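Long-range contacts in nitrite oxidoreductase subunit B (PDB 7B04), which probably carries electrons through its iron-sulfur clusters as the electron-transfer subunit of nitrite oxidoreductase, the anammox enzyme that interconverts nitrite and nitrate: residues A[30-35]-A[170-175]; A[38-43]-A[259-264]; A[63-68]-A[144-149]; A[265-270]-A[344-349]. One frame throughout, in Å; residues are numbered along the deposited sequence.

In the fold
From the N terminus, the chain opens contact 1 at 30-35, at the end of strand 25-31, then contact 2 at 38-43 where helix 40-46 starts. Contact 3 opens at 63-68 and closes first, at 144-149, so its loop is nested inside both of the others. Contact 1 closes at 170-175 and contact 2 only at 259-264; these two loops therefore cross. Contact 4, from 265-270 to 344-349, follows in series. Contacts 1, 2 and 4 all touch the same [4Fe-4S] cluster. Strands 25-31 and 267-272 join contacts 1 and 4 in one sheet, while strands 62-66 and 169-173 pair to link contacts 1 and 3.

Contact 1 (A[30-35]-A[170-175]); sequences FNINRC and YLQRIC. With SF4 (iron/sulfur cluster), chain B; SF4 (iron/sulfur cluster), chain Z.
Gln172 sets CG beside its backbone N (chi1 -42°) and then bends at chi2 (83°), which brings its amide back to Cys35, whose SG is anti to the backbone N. Gln172 NE2 ends 3.1 Å from Cys35 SG. That sulfur is already an iron ligand, 2.3 Å from FE3 of a [4Fe-4S] cluster, and Gln172 CG packs 3.6 Å from sulfide S1 of the same cluster. The glutamine is thus part of the pocket wall, lying beside a coordinating thiolate in this ferredoxin-type site.

The other end of the amide faces Phe30, with Gln172 OE1 3.6 Å from Phe30 CD2. The two side chains run antiparallel beside one another, ring and amide planes 60° apart. The ring's edge meets the backbone of the same glutamine: Phe30 CE2 is 3.2 Å from Gln172 O, which lies in the ring plane. Next to it, Ile32 lays CG2 3.2 Å from Tyr170 O. The Tyr170 ring offers an edge to Cys35 O, its CD2 4.0 Å away, and Cys35 SG sits obliquely to that ring, 5.5 Å from the centroid. The tyrosine's hydroxyl is bonded to Asp147.

Beyond this meeting, Cys175 ligates iron in a second cluster, so 170-175 spans from one cubane to another. Strand 25-31 lies in a mixed sheet between 267-272 and 303-306, whereas 169-173 pairs with 62-66; side chains and a cluster join the two sheets here.

Contact 2 (A[38-43]-A[259-264]); sequences CQTCTM and MSACVG. With SF4 (iron/sulfur cluster), chain B.
Thr40 and Val263 touch beside a [4Fe-4S] cluster that 38-43 and 259-264 hold together with Cys35. This is the ferredoxin-type arrangement: Cys35, Cys38 and Cys41 follow one another in a Cys-x-x-Cys-x-x-Cys motif, and the fourth ligand, Cys262, comes from far along the chain.

Coordination joins the segments through the cluster. Cys38 SG binds FE1, Cys41 SG binds FE2 and Cys262 SG binds FE4, each at 2.3 Å. The two cysteines of the motif hold SG between backbone N and carbonyl carbon (chi1 64° for Cys38), while Cys262 extends its sulfur anti to the backbone N.

Backbone nitrogens of both segments also lie near the sulfides. Gln39 N is 3.2 Å from sulfide S4, and Val263 N is 3.5 Å from S3; amides so placed may offset the cluster's negative charge.

Apolar packing fills in the side. Thr40 and Val263 lie roughly perpendicular, Val263 CG2 lying 3.5 Å from Thr40 CB and also against Cys38 SG. The Thr40 methyl CG2 reaches Ala261 CB at 3.9 Å. Subunit A covers this flank, with its Met114 on Val263 and its Tyr119 on Ala261.

Within the motif, Thr40 N donates to Cys38 SG over 3.5 Å at 159°.

Contact 3 (A[63-68]-A[144-149]); sequences VETKPY and FGEDTA
Thr65 OG1 accepts a nearly straight hydrogen bond from the backbone of Asp147, N to OG1 3.1 Å at 175°. The rotamer that places OG1 beside the threonine's own backbone N (chi1 -72°) turns the hydroxyl to this amide, and sets methyl CG2 alongside the same stretch of backbone, 3.6 Å from Thr148 N. Farther along, Tyr68 stands nearly square to Thr148, Tyr68 CD2 to Thr148 CG2 3.9 Å, and its ring edge meets a carbonyl, with Tyr68 CE2 3.6 Å from Ala149 O. Phe144 closes the other end, its CE2 3.6 Å from Tyr68 O.

The amide of Asp147 is presented by a type II beta turn from Gly145 to Thr148. Thr148 OG1 bonds to Glu146 O at 3.2 Å, from above the carbonyl plane, while the turn's own bond, Thr148 N to Gly145 O, is weak. On the strand side a cis peptide before Pro67 redirects the chain, and Tyr68 lies alongside Gly145.

In the next shell, Asp147 OD1 is bonded to Tyr170 OH, and both Glu146 and Asp147 form salt bridges to Arg919 of subunit A, so the turn is also part of the subunit interface. Glu146 also hydrogen-bonds to His920 of subunit A. The turn belongs to the long loop between helix 116-123 and strand 159-160; strand 62-66, which it meets, pairs antiparallel with 169-173 and has helix 313-320 against Lys66 and Pro67.

Contact 4 (A[265-270]-A[344-349]); sequences QIRLQG and LFRMTQ. With SF4 (iron/sulfur cluster), chain B.
Arg267 O lies at the edge of the Arg346 guanidinium, near its plane, 2.9 Å from NH2; at 124° the hydrogen bond is bent and weak. Arg346 is in a type II beta turn, Leu344 to Met347, packed on the beginning of strand 267-272. Its side chain bends at chi2 (-88°) and again at chi3, and this folds the guanidinium back to the strand. The stronger partner of that group is Glu255, in a salt bridge through NH1.

Phe345, also in the turn, forms the apolar half. Leu268 CB sits over one face of its ring in a CH-pi contact, 3.7 Å from the centroid and displaced from the ring centre, and Leu268 CD2 follows at 3.5 Å from Phe345 CE1. The ring edge is turned to Gln265 O, which lies in its plane. Gln265 itself lies alongside Arg346, pointing the other way, Gln265 CG to Arg346 CB 3.9 Å, and sends NE2 to the carbonyls of Asn109 and Asn111 of subunit A.

The contact joins the loop after helix 336-342 to the start of strand 267-272, where Ile266 and Arg267 line the cluster pocket. The Arg267 side chain sets off away from the turn at CB, and by the cluster its positive charge would be expected to favour the reduced state. Arg267 NH1 and Ile266 CD1 each lie 3.5 Å from sulfide S1.

Contact 1 (A[30-35]-A[170-175])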
# COMPACT_ATOMS: atom_id res chain seq x y z
N PHE A 30 -17.46 10.59 -5.95
CA PHE A 30 -16.29 9.73 -6.09
C PHE A 30 -16.17 9.31 -7.55
O PHE A 30 -17.09 8.68 -8.10
CB PHE A 30 -16.41 8.48 -5.21
CG PHE A 30 -16.36 8.75 -3.72
CD1 PHE A 30 -16.35 10.04 -3.22
CD2 PHE A 30 -16.33 7.69 -2.83
CE1 PHE A 30 -16.32 10.27 -1.86
CE2 PHE A 30 -16.29 7.92 -1.47
CZ PHE A 30 -16.28 9.21 -0.98
N ASN A 31 -15.05 9.66 -8.18
CA ASN A 31 -14.78 9.24 -9.56
C ASN A 31 -14.08 7.89 -9.49
O ASN A 31 -12.85 7.80 -9.37
CB ASN A 31 -13.95 10.28 -10.29
CG ASN A 31 -13.88 10.01 -11.79
OD1 ASN A 31 -14.41 9.02 -12.28
ND2 ASN A 31 -13.22 10.91 -12.51
N ILE A 32 -14.87 6.81 -9.58
CA ILE A 32 -14.32 5.46 -9.49
C ILE A 32 -13.29 5.21 -10.57
O ILE A 32 -12.32 4.46 -10.37
CB ILE A 32 -15.46 4.42 -9.55
CG1 ILE A 32 -16.48 4.67 -8.44
CG2 ILE A 32 -14.92 3.01 -9.44
CD1 ILE A 32 -17.68 3.74 -8.50
N ASN A 33 -13.45 5.83 -11.74
CA ASN A 33 -12.52 5.63 -12.85
C ASN A 33 -11.09 5.99 -12.47
O ASN A 33 -10.15 5.44 -13.04
CB ASN A 33 -12.97 6.45 -14.05
CG ASN A 33 -14.30 5.98 -14.61
OD1 ASN A 33 -14.44 4.83 -15.03
ND2 ASN A 33 -15.29 6.87 -14.61
N ARG A 34 -10.90 6.92 -11.53
CA ARG A 34 -9.57 7.35 -11.14
C ARG A 34 -9.01 6.60 -9.94
O ARG A 34 -7.84 6.80 -9.60
CB ARG A 34 -9.57 8.85 -10.81
CG ARG A 34 -9.80 9.80 -11.97
CD ARG A 34 -9.65 11.22 -11.46
NE ARG A 34 -9.87 12.23 -12.48
CZ ARG A 34 -9.77 13.54 -12.26
NH1 ARG A 34 -9.98 14.40 -13.25
NH2 ARG A 34 -9.45 13.99 -11.06
N CYS A 35 -9.80 5.75 -9.29
CA CYS A 35 -9.37 5.16 -8.03
C CYS A 35 -8.28 4.11 -8.24
O CYS A 35 -8.22 3.45 -9.27
CB CYS A 35 -10.56 4.54 -7.29
SG CYS A 35 -10.20 4.05 -5.59
N TYR A 170 -13.23 -0.75 -7.90
CA TYR A 170 -13.05 -0.40 -6.50
C TYR A 170 -14.23 0.44 -6.02
O TYR A 170 -14.64 1.38 -6.70
CB TYR A 170 -11.74 0.35 -6.29
CG TYR A 170 -10.52 -0.44 -6.68
CD1 TYR A 170 -10.33 -1.73 -6.21
CD2 TYR A 170 -9.56 0.10 -7.53
CE1 TYR A 170 -9.21 -2.46 -6.57
CE2 TYR A 170 -8.44 -0.62 -7.89
CZ TYR A 170 -8.27 -1.91 -7.41
OH TYR A 170 -7.16 -2.63 -7.76
N LEU A 171 -14.77 0.09 -4.85
CA LEU A 171 -15.87 0.82 -4.24
C LEU A 171 -15.39 1.42 -2.93
O LEU A 171 -14.95 0.69 -2.03
CB LEU A 171 -17.07 -0.10 -4.01
CG LEU A 171 -18.36 0.56 -3.51
CD1 LEU A 171 -18.81 1.65 -4.46
CD2 LEU A 171 -19.44 -0.49 -3.33
N GLN A 172 -15.47 2.74 -2.82
CA GLN A 172 -14.96 3.48 -1.68
C GLN A 172 -16.14 3.95 -0.83
O GLN A 172 -16.96 4.75 -1.30
CB GLN A 172 -14.12 4.68 -2.13
CG GLN A 172 -13.18 4.37 -3.29
CD GLN A 172 -13.87 4.44 -4.64
OE1 GLN A 172 -14.95 5.02 -4.77
NE2 GLN A 172 -13.25 3.85 -5.65
N ARG A 173 -16.23 3.46 0.40
CA ARG A 173 -17.44 3.57 1.20
C ARG A 173 -17.16 4.15 2.57
O ARG A 173 -16.25 3.69 3.28
CB ARG A 173 -18.14 2.21 1.37
CG ARG A 173 -18.17 1.32 0.15
CD ARG A 173 -19.23 0.25 0.33
NE ARG A 173 -18.92 -0.65 1.44
CZ ARG A 173 -19.51 -0.61 2.63
NH1 ARG A 173 -20.47 0.28 2.86
NH2 ARG A 173 -19.16 -1.46 3.58
N ILE A 174 -17.96 5.15 2.95
CA ILE A 174 -18.04 5.69 4.30
C ILE A 174 -19.51 5.64 4.68
O ILE A 174 -20.35 5.12 3.94
CB ILE A 174 -17.54 7.14 4.42
CG1 ILE A 174 -18.37 8.09 3.56
CG2 ILE A 174 -16.17 7.29 3.98
CD1 ILE A 174 -18.05 9.54 3.85
N CYS A 175 -19.83 6.18 5.85
CA CYS A 175 -21.22 6.42 6.17
C CYS A 175 -21.81 7.38 5.14
O CYS A 175 -21.29 8.48 4.93
CB CYS A 175 -21.37 7.00 7.57
SG CYS A 175 -23.07 7.46 7.96
FE1 SF4 B . -6.90 5.83 -2.92
FE2 SF4 B . -9.06 5.99 -1.24
FE3 SF4 B . -9.42 5.33 -3.87
FE4 SF4 B . -8.70 7.88 -3.19
S1 SF4 B . -10.64 6.82 -2.66
S2 SF4 B . -7.81 6.61 -4.86
S3 SF4 B . -7.33 7.47 -1.40
S4 SF4 B . -8.29 4.13 -2.30
FE1 SF4 Z . -25.88 3.42 7.55
FE2 SF4 Z . -27.06 5.56 6.33
FE3 SF4 Z . -24.67 5.88 7.63
FE4 SF4 Z . -26.96 5.42 9.07
S1 SF4 Z . -26.49 7.24 7.77
S2 SF4 Z . -24.94 4.42 9.37
S3 SF4 Z . -28.08 4.01 7.66
S4 SF4 Z . -25.07 4.60 5.78

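Contact 2 (A[38-43]-A[259-264])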
# COMPACT_ATOMS: atom_id res chain seq x y z
N CYS A 38 -5.63 2.56 -3.08
CA CYS A 38 -4.47 2.75 -2.21
C CYS A 38 -4.84 2.74 -0.73
O CYS A 38 -3.94 2.65 0.10
CB CYS A 38 -3.76 4.06 -2.56
SG CYS A 38 -4.75 5.54 -2.26
N GLN A 39 -6.13 2.82 -0.40
CA GLN A 39 -6.60 2.83 0.98
C GLN A 39 -5.95 3.94 1.81
O GLN A 39 -5.83 3.83 3.03
CB GLN A 39 -6.39 1.47 1.65
CG GLN A 39 -6.76 0.27 0.79
CD GLN A 39 -8.25 -0.01 0.77
OE1 GLN A 39 -8.98 0.39 1.67
NE2 GLN A 39 -8.70 -0.72 -0.26
N THR A 40 -5.51 5.01 1.14
CA THR A 40 -5.02 6.18 1.86
C THR A 40 -6.13 6.81 2.69
O THR A 40 -5.93 7.18 3.85
CB THR A 40 -4.44 7.19 0.89
OG1 THR A 40 -3.34 6.60 0.18
CG2 THR A 40 -3.96 8.44 1.62
N CYS A 41 -7.32 6.95 2.09
CA CYS A 41 -8.49 7.40 2.83
C CYS A 41 -8.77 6.50 4.02
O CYS A 41 -9.19 6.97 5.08
CB CYS A 41 -9.70 7.46 1.90
SG CYS A 41 -9.89 5.99 0.87
N THR A 42 -8.54 5.19 3.86
CA THR A 42 -8.79 4.25 4.94
C THR A 42 -7.93 4.55 6.16
O THR A 42 -8.42 4.60 7.29
CB THR A 42 -8.54 2.82 4.45
OG1 THR A 42 -9.30 2.58 3.26
CG2 THR A 42 -8.93 1.82 5.51
N MET A 43 -6.63 4.77 5.94
CA MET A 43 -5.73 5.09 7.04
C MET A 43 -5.94 6.50 7.56
O MET A 43 -5.56 6.79 8.70
CB MET A 43 -4.28 4.88 6.60
CG MET A 43 -4.00 3.47 6.09
SD MET A 43 -4.39 2.22 7.33
CE MET A 43 -4.20 0.72 6.37
N MET A 259 -11.70 12.53 2.81
CA MET A 259 -11.75 13.13 1.48
C MET A 259 -10.45 13.84 1.14
O MET A 259 -9.96 13.73 0.01
CB MET A 259 -12.93 14.10 1.37
CG MET A 259 -14.29 13.50 1.64
SD MET A 259 -14.89 12.20 0.56
CE MET A 259 -16.36 11.70 1.46
N SER A 260 -9.88 14.57 2.09
CA SER A 260 -8.66 15.32 1.83
C SER A 260 -7.48 14.40 1.52
O SER A 260 -6.54 14.82 0.85
CB SER A 260 -8.33 16.22 3.03
OG SER A 260 -7.08 16.86 2.85
N ALA A 261 -7.52 13.16 2.01
CA ALA A 261 -6.44 12.20 1.81
C ALA A 261 -6.40 11.58 0.42
O ALA A 261 -5.38 10.98 0.07
CB ALA A 261 -6.56 11.08 2.84
N CYS A 262 -7.47 11.71 -0.38
CA CYS A 262 -7.59 10.92 -1.60
C CYS A 262 -6.48 11.22 -2.59
O CYS A 262 -6.34 12.35 -3.06
CB CYS A 262 -8.93 11.16 -2.27
SG CYS A 262 -9.20 10.06 -3.67
N VAL A 263 -5.74 10.18 -2.96
CA VAL A 263 -4.51 10.36 -3.71
C VAL A 263 -4.78 10.42 -5.21
O VAL A 263 -4.21 11.26 -5.92
CB VAL A 263 -3.54 9.23 -3.36
CG1 VAL A 263 -2.18 9.50 -3.96
CG2 VAL A 263 -3.50 9.09 -1.88
N GLY A 264 -5.65 9.55 -5.71
CA GLY A 264 -5.92 9.54 -7.13
C GLY A 264 -6.93 10.59 -7.56
O GLY A 264 -7.54 10.47 -8.63
FE1 SF4 B . -6.90 5.83 -2.92
FE2 SF4 B . -9.06 5.99 -1.24
FE3 SF4 B . -9.42 5.33 -3.87
FE4 SF4 B . -8.70 7.88 -3.19
S1 SF4 B . -10.64 6.82 -2.66
S2 SF4 B . -7.81 6.61 -4.86
S3 SF4 B . -7.33 7.47 -1.40
S4 SF4 B . -8.29 4.13 -2.30

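Contact 3 (A[63-68]-A[144-149])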
# COMPACT_ATOMS: atom_id res chain seq x y z
N VAL A 63 -12.15 0.72 1.26
CA VAL A 63 -12.26 0.61 -0.21
C VAL A 63 -12.20 -0.88 -0.50
O VAL A 63 -11.28 -1.50 -0.06
CB VAL A 63 -11.16 1.39 -0.93
CG1 VAL A 63 -11.34 1.33 -2.42
CG2 VAL A 63 -11.16 2.82 -0.48
N GLU A 64 -13.18 -1.38 -1.20
CA GLU A 64 -13.34 -2.81 -1.45
C GLU A 64 -13.34 -3.08 -2.95
O GLU A 64 -13.80 -2.27 -3.76
CB GLU A 64 -14.63 -3.35 -0.82
CG GLU A 64 -15.89 -2.65 -1.28
CD GLU A 64 -17.03 -2.86 -0.32
OE1 GLU A 64 -16.77 -3.26 0.84
OE2 GLU A 64 -18.19 -2.64 -0.72
N THR A 65 -12.78 -4.23 -3.31
CA THR A 65 -12.66 -4.66 -4.70
C THR A 65 -13.94 -5.39 -5.12
O THR A 65 -14.18 -6.52 -4.70
CB THR A 65 -11.45 -5.57 -4.88
OG1 THR A 65 -10.24 -4.79 -4.78
CG2 THR A 65 -11.50 -6.26 -6.22
N LYS A 66 -14.75 -4.73 -5.93
CA LYS A 66 -15.97 -5.34 -6.42
C LYS A 66 -15.65 -6.25 -7.61
O LYS A 66 -14.71 -5.99 -8.36
CB LYS A 66 -16.98 -4.27 -6.84
CG LYS A 66 -17.47 -3.40 -5.70
CD LYS A 66 -18.47 -4.14 -4.82
CE LYS A 66 -17.84 -4.57 -3.51
NZ LYS A 66 -18.80 -5.27 -2.62
N PRO A 67 -16.44 -7.32 -7.82
CA PRO A 67 -17.70 -7.66 -7.15
C PRO A 67 -17.58 -8.59 -5.94
O PRO A 67 -18.50 -8.64 -5.13
CB PRO A 67 -18.48 -8.35 -8.27
CG PRO A 67 -17.42 -9.07 -9.04
CD PRO A 67 -16.17 -8.22 -8.96
N TYR A 68 -16.46 -9.31 -5.82
CA TYR A 68 -16.33 -10.32 -4.78
C TYR A 68 -15.97 -9.75 -3.41
O TYR A 68 -16.24 -10.41 -2.40
CB TYR A 68 -15.27 -11.35 -5.18
CG TYR A 68 -15.68 -12.24 -6.34
CD1 TYR A 68 -16.63 -13.23 -6.18
CD2 TYR A 68 -15.11 -12.07 -7.60
CE1 TYR A 68 -17.01 -14.04 -7.24
CE2 TYR A 68 -15.48 -12.88 -8.66
CZ TYR A 68 -16.43 -13.86 -8.47
OH TYR A 68 -16.79 -14.66 -9.53
N PHE A 144 -10.99 -8.13 2.09
CA PHE A 144 -11.53 -9.36 1.53
C PHE A 144 -11.74 -9.23 0.03
O PHE A 144 -12.33 -8.25 -0.45
CB PHE A 144 -12.86 -9.68 2.23
CG PHE A 144 -13.51 -10.95 1.76
CD1 PHE A 144 -12.95 -12.18 2.07
CD2 PHE A 144 -14.69 -10.91 1.04
CE1 PHE A 144 -13.56 -13.35 1.65
CE2 PHE A 144 -15.30 -12.07 0.62
CZ PHE A 144 -14.74 -13.29 0.92
N GLY A 145 -11.24 -10.21 -0.72
CA GLY A 145 -11.39 -10.21 -2.16
C GLY A 145 -10.65 -9.12 -2.90
O GLY A 145 -11.13 -8.64 -3.93
N GLU A 146 -9.49 -8.71 -2.39
CA GLU A 146 -8.69 -7.68 -3.05
C GLU A 146 -8.28 -8.13 -4.45
O GLU A 146 -7.76 -9.23 -4.63
CB GLU A 146 -7.46 -7.34 -2.22
CG GLU A 146 -6.59 -6.26 -2.84
CD GLU A 146 -5.29 -6.05 -2.10
OE1 GLU A 146 -5.02 -6.81 -1.14
OE2 GLU A 146 -4.53 -5.13 -2.47
N ASP A 147 -8.52 -7.25 -5.43
CA ASP A 147 -8.06 -7.45 -6.81
C ASP A 147 -8.50 -8.80 -7.37
O ASP A 147 -7.82 -9.40 -8.21
CB ASP A 147 -6.54 -7.30 -6.91
CG ASP A 147 -6.08 -5.88 -6.61
OD1 ASP A 147 -6.88 -4.94 -6.80
OD2 ASP A 147 -4.91 -5.71 -6.20
N THR A 148 -9.65 -9.29 -6.92
CA THR A 148 -10.22 -10.54 -7.41
C THR A 148 -11.23 -10.21 -8.50
O THR A 148 -12.23 -9.53 -8.25
CB THR A 148 -10.89 -11.32 -6.27
OG1 THR A 148 -9.95 -11.50 -5.20
CG2 THR A 148 -11.35 -12.68 -6.77
N ALA A 149 -10.97 -10.69 -9.71
CA ALA A 149 -11.77 -10.35 -10.87
C ALA A 149 -12.80 -11.43 -11.17
O ALA A 149 -12.63 -12.59 -10.81
CB ALA A 149 -10.88 -10.14 -12.10

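Contact 4 (A[265-270]-A[344-349])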
# COMPACT_ATOMS: atom_id res chain seq x y z
N GLN A 265 -7.09 11.63 -6.74
CA GLN A 265 -7.95 12.78 -7.04
C GLN A 265 -9.33 12.34 -7.54
O GLN A 265 -9.81 12.81 -8.57
CB GLN A 265 -7.27 13.70 -8.05
CG GLN A 265 -5.95 14.29 -7.59
CD GLN A 265 -5.22 15.05 -8.68
OE1 GLN A 265 -5.65 15.06 -9.84
NE2 GLN A 265 -4.12 15.70 -8.33
N ILE A 266 -9.98 11.45 -6.79
CA ILE A 266 -11.26 10.92 -7.23
C ILE A 266 -12.47 11.50 -6.49
O ILE A 266 -13.59 11.44 -7.02
CB ILE A 266 -11.29 9.38 -7.13
CG1 ILE A 266 -11.73 8.94 -5.73
CG2 ILE A 266 -9.93 8.80 -7.42
CD1 ILE A 266 -12.24 7.52 -5.68
N ARG A 267 -12.28 12.05 -5.29
CA ARG A 267 -13.39 12.45 -4.44
C ARG A 267 -13.36 13.95 -4.21
O ARG A 267 -12.31 14.53 -3.91
CB ARG A 267 -13.40 11.70 -3.11
CG ARG A 267 -12.11 11.71 -2.39
CD ARG A 267 -12.19 10.96 -1.07
NE ARG A 267 -12.64 9.58 -1.17
CZ ARG A 267 -12.69 8.75 -0.13
NH1 ARG A 267 -13.12 7.50 -0.29
NH2 ARG A 267 -12.33 9.17 1.07
N LEU A 268 -14.53 14.58 -4.36
CA LEU A 268 -14.74 15.99 -4.04
C LEU A 268 -15.89 16.06 -3.04
O LEU A 268 -16.97 15.53 -3.29
CB LEU A 268 -15.07 16.80 -5.29
CG LEU A 268 -15.28 18.30 -5.09
CD1 LEU A 268 -13.95 19.01 -4.93
CD2 LEU A 268 -16.08 18.89 -6.24
N GLN A 269 -15.64 16.70 -1.90
CA GLN A 269 -16.61 16.76 -0.82
C GLN A 269 -17.14 18.18 -0.67
O GLN A 269 -16.37 19.15 -0.69
CB GLN A 269 -15.99 16.31 0.50
CG GLN A 269 -16.99 16.09 1.62
CD GLN A 269 -16.95 17.20 2.65
OE1 GLN A 269 -16.05 17.25 3.49
NE2 GLN A 269 -17.94 18.09 2.60
N GLY A 270 -18.46 18.30 -0.51
CA GLY A 270 -19.12 19.58 -0.34
C GLY A 270 -20.50 19.42 0.26
O GLY A 270 -20.70 18.62 1.17
N LEU A 344 -10.92 20.08 -10.72
CA LEU A 344 -11.03 20.75 -9.44
C LEU A 344 -10.90 19.79 -8.26
O LEU A 344 -10.72 20.24 -7.12
CB LEU A 344 -12.37 21.50 -9.35
CG LEU A 344 -12.60 22.49 -8.21
CD1 LEU A 344 -11.66 23.68 -8.34
CD2 LEU A 344 -14.05 22.94 -8.19
N PHE A 345 -10.96 18.48 -8.51
CA PHE A 345 -10.93 17.51 -7.43
C PHE A 345 -9.58 17.51 -6.74
O PHE A 345 -8.53 17.45 -7.39
CB PHE A 345 -11.23 16.11 -7.97
CG PHE A 345 -12.68 15.88 -8.34
CD1 PHE A 345 -13.57 16.93 -8.42
CD2 PHE A 345 -13.14 14.60 -8.61
CE1 PHE A 345 -14.89 16.71 -8.76
CE2 PHE A 345 -14.45 14.38 -8.95
CZ PHE A 345 -15.34 15.43 -9.02
N ARG A 346 -9.60 17.57 -5.41
CA ARG A 346 -8.41 17.43 -4.57
C ARG A 346 -7.32 18.43 -4.95
O ARG A 346 -6.13 18.11 -4.98
CB ARG A 346 -7.86 16.00 -4.63
CG ARG A 346 -8.76 14.97 -3.95
CD ARG A 346 -8.44 14.84 -2.46
NE ARG A 346 -8.65 16.08 -1.72
CZ ARG A 346 -9.84 16.60 -1.43
NH1 ARG A 346 -9.92 17.73 -0.75
NH2 ARG A 346 -10.95 15.97 -1.80
N MET A 347 -7.73 19.67 -5.24
CA MET A 347 -6.77 20.75 -5.42
C MET A 347 -6.55 21.56 -4.16
O MET A 347 -5.50 22.19 -4.01
CB MET A 347 -7.23 21.67 -6.56
CG MET A 347 -7.29 20.99 -7.92
SD MET A 347 -5.69 20.31 -8.39
CE MET A 347 -6.17 19.13 -9.65
N THR A 348 -7.52 21.55 -3.24
CA THR A 348 -7.39 22.20 -1.95
C THR A 348 -8.11 21.35 -0.91
O THR A 348 -8.90 20.47 -1.24
CB THR A 348 -7.98 23.62 -1.96
OG1 THR A 348 -7.75 24.25 -0.69
CG2 THR A 348 -9.48 23.58 -2.24
N GLN A 349 -7.83 21.63 0.36
CA GLN A 349 -8.54 20.98 1.46
C GLN A 349 -9.75 21.76 1.93
O GLN A 349 -10.56 21.22 2.69
CB GLN A 349 -7.59 20.71 2.63
CG GLN A 349 -6.57 21.79 2.89
CD GLN A 349 -5.37 21.28 3.67
OE1 GLN A 349 -5.33 20.11 4.06
NE2 GLN A 349 -4.40 22.15 3.91
FE1 SF4 B . -6.90 5.83 -2.92
FE2 SF4 B . -9.06 5.99 -1.24
FE3 SF4 B . -9.42 5.33 -3.87
FE4 SF4 B . -8.70 7.88 -3.19
S1 SF4 B . -10.64 6.82 -2.66
S2 SF4 B . -7.81 6.61 -4.86
S3 SF4 B . -7.33 7.47 -1.40
S4 SF4 B . -8.29 4.13 -2.30